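Type II secretion system protein L (Pseudomonas aeruginosa, PDB 6GHU) helps assemble the type II secretion system in the inner membrane, linking the cytoplasmic energy-providing component to the rest of the machinery that exports proteases and toxins. Local coordinates at residues Ala10-Gly15 / Ser50-Ser55; Pro17-Glu22 / Leu35-Pro40; Pro40-Leu45 / Ser69-Arg74. All coordinates share one frame; numbering follows the deposited sequence.

Interaction 1. Residues Ala10-Gly15 / Ser50-Ser55; sequences ATVIGG and SRLSES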
# COMPACT_ATOMS: atom_id res chain seq x y z
N ALA A 10 4.17 2.42 -5.83
CA ALA A 10 5.37 2.04 -5.09
C ALA A 10 6.61 2.08 -5.98
O ALA A 10 7.70 2.45 -5.53
CB ALA A 10 5.19 0.65 -4.49
N THR A 11 6.46 1.68 -7.24
CA THR A 11 7.59 1.72 -8.16
C THR A 11 7.99 3.15 -8.48
O THR A 11 9.18 3.49 -8.49
CB THR A 11 7.25 0.96 -9.44
OG1 THR A 11 7.09 -0.43 -9.14
CG2 THR A 11 8.34 1.11 -10.48
N VAL A 12 7.01 4.01 -8.77
CA VAL A 12 7.30 5.40 -9.09
C VAL A 12 7.92 6.10 -7.88
O VAL A 12 8.93 6.80 -8.00
CB VAL A 12 6.02 6.12 -9.57
CG1 VAL A 12 6.30 7.58 -9.88
CG2 VAL A 12 5.48 5.42 -10.80
N ILE A 13 7.31 5.92 -6.71
CA ILE A 13 7.85 6.55 -5.50
C ILE A 13 9.26 6.04 -5.24
O ILE A 13 10.14 6.80 -4.81
CB ILE A 13 6.91 6.28 -4.31
CG1 ILE A 13 5.55 6.93 -4.57
CG2 ILE A 13 7.50 6.83 -3.02
CD1 ILE A 13 4.41 6.37 -3.73
N GLY A 14 9.50 4.76 -5.51
CA GLY A 14 10.82 4.19 -5.36
C GLY A 14 11.87 4.84 -6.23
O GLY A 14 13.06 4.79 -5.90
N GLY A 15 11.47 5.44 -7.35
CA GLY A 15 12.38 6.20 -8.18
C GLY A 15 12.76 7.55 -7.61
O GLY A 15 13.64 8.21 -8.17
N SER A 50 4.39 14.70 -10.61
CA SER A 50 4.49 14.66 -12.06
C SER A 50 4.79 13.25 -12.55
O SER A 50 4.21 12.79 -13.55
CB SER A 50 5.57 15.63 -12.54
OG SER A 50 5.58 15.72 -13.95
N ARG A 51 5.68 12.53 -11.86
CA ARG A 51 6.02 11.17 -12.26
C ARG A 51 4.84 10.22 -12.09
O ARG A 51 4.62 9.34 -12.93
CB ARG A 51 7.22 10.67 -11.46
CG ARG A 51 8.52 11.42 -11.70
CD ARG A 51 8.91 11.40 -13.16
NE ARG A 51 10.28 11.90 -13.37
CZ ARG A 51 10.60 13.18 -13.56
NH1 ARG A 51 9.66 14.12 -13.56
NH2 ARG A 51 11.87 13.51 -13.75
N LEU A 52 4.10 10.36 -10.99
CA LEU A 52 2.93 9.51 -10.78
C LEU A 52 1.89 9.75 -11.86
O LEU A 52 1.30 8.81 -12.39
CB LEU A 52 2.34 9.77 -9.40
CG LEU A 52 3.20 9.32 -8.22
CD1 LEU A 52 2.71 9.95 -6.95
CD2 LEU A 52 3.19 7.79 -8.12
N SER A 53 1.65 11.02 -12.18
CA SER A 53 0.70 11.36 -13.23
C SER A 53 1.18 10.86 -14.59
O SER A 53 0.40 10.29 -15.36
CB SER A 53 0.47 12.87 -13.26
OG SER A 53 -0.34 13.25 -14.35
N GLU A 54 2.47 11.06 -14.89
CA GLU A 54 3.06 10.58 -16.13
C GLU A 54 2.89 9.07 -16.28
O GLU A 54 2.72 8.56 -17.39
CB GLU A 54 4.54 10.96 -16.17
CG GLU A 54 5.43 10.07 -17.03
CD GLU A 54 6.90 10.40 -16.88
OE1 GLU A 54 7.68 9.48 -16.55
OE2 GLU A 54 7.27 11.58 -17.08
N SER A 55 2.96 8.34 -15.17
CA SER A 55 2.81 6.89 -15.24
C SER A 55 1.37 6.46 -15.48
O SER A 55 1.12 5.26 -15.62
CB SER A 55 3.31 6.24 -13.96
OG SER A 55 2.38 6.42 -12.91
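The two helices of the ferredoxin-like domain meet here near their C-terminal ends, with Val12 of helix 3-14 set against Leu52 of helix 42-54. The short axes at this point are 9.6 Å apart and run at 143°, a roughly antiparallel pairing with the closest CA atoms on Val12 and Leu52. Val12 carries most of the contact. With CG1 anti to the backbone N (chi1 179°), the valine sends that methyl across to the other helix, where it lies 3.6 Å from Leu52 CD2 and also reaches the CB of Arg51. Its second methyl, CG2, rests 3.9 Å from Ser55 OG. From the opposite helix, Leu52 CD2 touches Val12 and is also 4.3 Å from Ile13 CG1, while the Arg51 chain, bent at chi2, carries its guanidinium away from Val12.

No hydrogen bond joins the two segments, but Ser55 OG is held from both helices: it donates to Leu52 O at 2.7 Å, approaching 28° out of the carbonyl plane, and is hydrogen-bonded to Gln8 NE2 of helix 3-14. Toward the sheet, Leu52 packs on Leu75, Ile77 and Val59. Ala10 meets Leu3 of the second subunit. Two helices packed side by side on one face of a four-stranded antiparallel sheet, as here, are characteristic of the ferredoxin-like fold.

Interaction 2. Residues Pro17-Glu22 / Leu35-Pro40; sequences PTVSVE and LQVRAP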
# COMPACT_ATOMS: atom_id res chain seq x y z
N PRO A 17 14.33 8.50 -4.34
CA PRO A 17 14.86 7.93 -3.09
C PRO A 17 14.87 8.90 -1.92
O PRO A 17 15.02 8.44 -0.78
CB PRO A 17 16.30 7.52 -3.46
CG PRO A 17 16.42 7.71 -4.94
CD PRO A 17 15.40 8.71 -5.33
N THR A 18 14.75 10.21 -2.13
CA THR A 18 14.72 11.12 -1.00
C THR A 18 13.33 11.25 -0.39
O THR A 18 13.19 11.89 0.65
CB THR A 18 15.23 12.51 -1.39
OG1 THR A 18 14.27 13.16 -2.24
CG2 THR A 18 16.57 12.42 -2.10
N VAL A 19 12.31 10.65 -1.00
CA VAL A 19 10.95 10.70 -0.48
C VAL A 19 10.75 9.56 0.50
O VAL A 19 11.12 8.41 0.22
CB VAL A 19 9.91 10.64 -1.62
CG1 VAL A 19 8.49 10.74 -1.06
CG2 VAL A 19 10.17 11.75 -2.63
N SER A 20 10.18 9.87 1.65
CA SER A 20 9.85 8.87 2.65
C SER A 20 8.34 8.82 2.82
O SER A 20 7.68 9.86 2.82
CB SER A 20 10.53 9.17 4.00
OG SER A 20 10.10 10.42 4.53
N VAL A 21 7.81 7.61 2.91
CA VAL A 21 6.39 7.38 3.16
C VAL A 21 6.22 7.12 4.65
O VAL A 21 6.56 6.05 5.15
CB VAL A 21 5.85 6.21 2.34
CG1 VAL A 21 4.35 6.03 2.58
CG2 VAL A 21 6.13 6.43 0.86
N GLU A 22 5.68 8.11 5.37
CA GLU A 22 5.50 7.97 6.81
C GLU A 22 4.25 7.15 7.12
O GLU A 22 4.24 6.37 8.07
CB GLU A 22 5.39 9.35 7.46
CG GLU A 22 6.57 10.28 7.18
CD GLU A 22 7.88 9.71 7.68
OE1 GLU A 22 8.79 9.48 6.86
OE2 GLU A 22 8.00 9.49 8.91
N LEU A 35 -1.40 8.98 1.11
CA LEU A 35 -0.01 8.82 1.51
C LEU A 35 0.47 10.09 2.20
O LEU A 35 0.33 11.19 1.65
CB LEU A 35 0.90 8.54 0.30
CG LEU A 35 0.75 7.22 -0.46
CD1 LEU A 35 -0.38 7.30 -1.47
CD2 LEU A 35 2.06 6.87 -1.15
N GLN A 36 1.04 9.93 3.39
CA GLN A 36 1.77 11.00 4.07
C GLN A 36 3.24 10.85 3.73
O GLN A 36 3.87 9.85 4.10
CB GLN A 36 1.56 10.93 5.58
CG GLN A 36 0.13 11.16 6.03
CD GLN A 36 -0.27 12.61 5.98
OE1 GLN A 36 0.55 13.49 5.73
NE2 GLN A 36 -1.55 12.87 6.22
N VAL A 37 3.80 11.83 3.02
CA VAL A 37 5.17 11.75 2.54
C VAL A 37 5.98 12.91 3.09
O VAL A 37 5.45 13.96 3.47
CB VAL A 37 5.24 11.74 0.99
CG1 VAL A 37 4.50 10.54 0.43
CG2 VAL A 37 4.69 13.03 0.40
N ARG A 38 7.29 12.71 3.14
CA ARG A 38 8.24 13.77 3.41
C ARG A 38 9.32 13.74 2.34
O ARG A 38 9.62 12.69 1.77
CB ARG A 38 8.87 13.63 4.81
CG ARG A 38 7.91 13.98 5.94
CD ARG A 38 8.65 14.21 7.25
NE ARG A 38 7.87 15.04 8.17
CZ ARG A 38 7.00 14.58 9.07
NH1 ARG A 38 6.78 13.27 9.19
NH2 ARG A 38 6.35 15.43 9.86
N ALA A 39 9.89 14.91 2.06
CA ALA A 39 10.95 15.03 1.07
C ALA A 39 11.82 16.22 1.46
O ALA A 39 11.40 17.06 2.26
CB ALA A 39 10.37 15.21 -0.34
N PRO A 40 13.03 16.31 0.92
CA PRO A 40 13.88 17.46 1.28
C PRO A 40 13.28 18.80 0.90
O PRO A 40 13.58 19.80 1.56
CB PRO A 40 15.20 17.18 0.53
CG PRO A 40 14.89 16.10 -0.45
CD PRO A 40 13.76 15.32 0.12
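Ser20 and Arg38 form an antiparallel hydrogen-bonded pair: Ser20 N donates to Arg38 O and Arg38 N to Ser20 O, both at 2.9 Å. One step on, Val21 and Val37 make a non-hydrogen-bonded pair, and Glu22 N reaches Gln36 O over 2.8 Å with a more bent N-H...O angle of 143°. Gln36 is also backbone-bonded to Gln23, so Glu22 and Gln23 both face it, which, with the helical backbone angles of Glu22, is consistent with a classic beta bulge.

On the face bearing Ser20 and Arg38, polar groups are linked in series. Ser20 OG donates to Glu22 OE1 at 2.8 Å, meeting the anti side of the carboxylate out of its plane, and lies 3.4 Å from Arg38 CB. With CG anti to the carbonyl carbon (chi1 -56°), Glu22 lays that atom at the edge of the Arg38 guanidinium, near its plane; the bend at chi2 turns the carboxylate. The charged groups are joined loosely, by a long salt bridge of 4.0 Å from Glu22 OE2 to Arg38 NH1, their planes turned 73° apart. On the face bearing Val21 and Val37 the contacts are apolar: the two valines approach through CG2 and CG1, and Val19, just before the strand, adds CG1 at 4.0 Å from Val37 CB and CG2 near Ala39 CB. At the strand ends, Thr18 OG1 lies against the CD-CG side of the Pro40 ring, 3.2 Å from its CD.

Further out, Val44 covers Val19 and Ala39, Leu45 covers Val37, and Ile13 covers Val21 and Leu35. Backbone hydrogen bonds lead from Glu22 to the second subunit, placing strand 20-27 at the dimer interface. Such a beta hairpin, with one face under the helices and one strand outermost in the chain's own sheet, is part of the ferredoxin-like fold.

Interaction 3. Residues Pro40-Leu45 / Ser69-Arg74; sequences PGFDVL and STVSAR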
# COMPACT_ATOMS: atom_id res chain seq x y z
N PRO A 40 13.03 16.31 0.92
CA PRO A 40 13.88 17.46 1.28
C PRO A 40 13.28 18.80 0.90
O PRO A 40 13.58 19.80 1.56
CB PRO A 40 15.20 17.18 0.53
CG PRO A 40 14.89 16.10 -0.45
CD PRO A 40 13.76 15.32 0.12
N GLY A 41 12.46 18.86 -0.14
CA GLY A 41 11.95 20.14 -0.60
C GLY A 41 10.74 19.96 -1.49
O GLY A 41 10.41 18.86 -1.93
N PHE A 42 10.08 21.09 -1.75
CA PHE A 42 8.84 21.06 -2.52
C PHE A 42 9.06 20.58 -3.94
O PHE A 42 8.18 19.93 -4.52
CB PHE A 42 8.19 22.46 -2.52
CG PHE A 42 7.97 23.03 -1.14
CD1 PHE A 42 8.74 24.09 -0.68
CD2 PHE A 42 7.01 22.50 -0.30
CE1 PHE A 42 8.54 24.61 0.58
CE2 PHE A 42 6.81 23.02 0.97
CZ PHE A 42 7.57 24.08 1.41
N ASP A 43 10.23 20.88 -4.53
CA ASP A 43 10.50 20.45 -5.89
C ASP A 43 10.48 18.93 -6.02
O ASP A 43 10.13 18.40 -7.08
CB ASP A 43 11.86 20.99 -6.35
CG ASP A 43 13.01 20.46 -5.51
OD1 ASP A 43 12.96 20.60 -4.27
OD2 ASP A 43 13.97 19.91 -6.09
N VAL A 44 10.86 18.23 -4.96
CA VAL A 44 10.84 16.77 -4.97
C VAL A 44 9.41 16.26 -4.93
O VAL A 44 9.07 15.27 -5.58
CB VAL A 44 11.69 16.22 -3.81
CG1 VAL A 44 11.67 14.69 -3.80
CG2 VAL A 44 13.12 16.73 -3.91
N LEU A 45 8.54 16.91 -4.15
CA LEU A 45 7.14 16.51 -4.10
C LEU A 45 6.46 16.77 -5.43
O LEU A 45 5.64 15.96 -5.89
CB LEU A 45 6.41 17.24 -2.98
CG LEU A 45 6.83 16.94 -1.54
CD1 LEU A 45 6.06 17.85 -0.59
CD2 LEU A 45 6.59 15.49 -1.20
N SER A 69 14.50 20.06 8.21
CA SER A 69 15.17 19.65 6.99
C SER A 69 14.23 19.12 5.91
O SER A 69 14.69 18.91 4.78
CB SER A 69 16.21 18.58 7.31
OG SER A 69 17.18 19.08 8.22
N THR A 70 12.96 18.89 6.22
CA THR A 70 12.05 18.25 5.27
C THR A 70 10.76 19.04 5.13
O THR A 70 10.41 19.87 5.97
CB THR A 70 11.71 16.80 5.71
OG1 THR A 70 11.15 16.80 7.02
CG2 THR A 70 12.96 15.93 5.71
N VAL A 71 10.08 18.80 4.01
CA VAL A 71 8.70 19.23 3.81
C VAL A 71 7.82 17.98 3.86
O VAL A 71 8.28 16.85 3.66
CB VAL A 71 8.51 19.98 2.47
CG1 VAL A 71 9.48 21.17 2.39
CG2 VAL A 71 8.74 19.06 1.28
N SER A 72 6.54 18.19 4.15
CA SER A 72 5.59 17.10 4.28
C SER A 72 4.29 17.48 3.59
O SER A 72 3.92 18.66 3.53
CB SER A 72 5.30 16.76 5.75
OG SER A 72 4.65 17.83 6.40
N ALA A 73 3.61 16.47 3.07
CA ALA A 73 2.36 16.67 2.35
C ALA A 73 1.61 15.35 2.32
O ALA A 73 2.14 14.29 2.67
CB ALA A 73 2.61 17.18 0.93
N ARG A 74 0.35 15.42 1.91
CA ARG A 74 -0.50 14.26 1.73
C ARG A 74 -0.72 14.04 0.24
O ARG A 74 -1.10 14.97 -0.48
CB ARG A 74 -1.83 14.44 2.45
CG ARG A 74 -2.73 13.23 2.47
CD ARG A 74 -3.84 13.42 3.50
NE ARG A 74 -4.80 12.32 3.51
CZ ARG A 74 -5.87 12.25 2.73
NH1 ARG A 74 -6.13 13.21 1.85
NH2 ARG A 74 -6.69 11.22 2.83
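Gly41 O is gripped by the first turn of helix 42-54, accepting from Val44 N at 3.1 Å and, weakly, from Leu45 N, while Gly41 C, the carbonyl carbon of the same residue, rests 3.5 Å from Val71 CG2 of strand 70-77. Gly41 occupies the N-cap position. No hydrogen bond crosses between the segments, and Val71 carries most of what holds them together.

The two methyls of Val71 part company at CB. CG1, anti to the carbonyl carbon (chi1 -55°), stands over one face of the Phe42 ring in a CH-pi contact, 3.7 Å from the centroid and 18° off the ring normal; it is displaced toward the rim, with CE2 of Phe42 its nearest ring atom. CG2, lodged between the backbone N and carbonyl carbon of its own residue, instead meets Leu45 CD1 at 3.5 Å, tighter than usual for two carbons. The Leu45 and Val71 side chains lie alongside one another and point in opposite senses, and the same CD1 of Leu45 continues to Ala73 CB, 3.8 Å away, two residues along the strand.

The helix follows strand 32-39 through Pro40 and Gly41 and leads on to strand 59-67, which lies parallel to 32-39 with strand 70-77 between them. This is the split beta-alpha-beta unit of ferredoxin-like folds, and Val71 and Ala73 belong to the intervening strand beneath its helix.

Ala64 of strand 59-67 packs against Phe42, Leu45 and Ala73 from the neighbouring strand, and Leu45 also touches Val37 on the other. At the entrance to the helix, Pro40 O lies 3.5 Å from Ser69 O, and Arg66 NH2 provides a hydrogen bond to Pro40 O.

In the fold
Interaction 2 builds part of the sheet with backbone hydrogen bonds, whereas interactions 1 and 3 are held by apolar side chains, one between the two helices and the other between helix 42-54 and the sheet. Those two use opposite ends of that helix and do not touch. Interactions 2 and 3 share Pro40 and abut within the sheet, where Ala39 O and Val71 N, 2.8 Å apart, probably form a hydrogen bond. Interaction 1 reaches interaction 2 through Ile13 CD1, 3.5 Å from Leu35 CD2. All three are partly buried: Ile13, Leu52, Val37 and Leu45 lie between helices and sheet, Val12 and Phe42 nearer the surface, and the charged pair of interaction 2 on the sheet's other face.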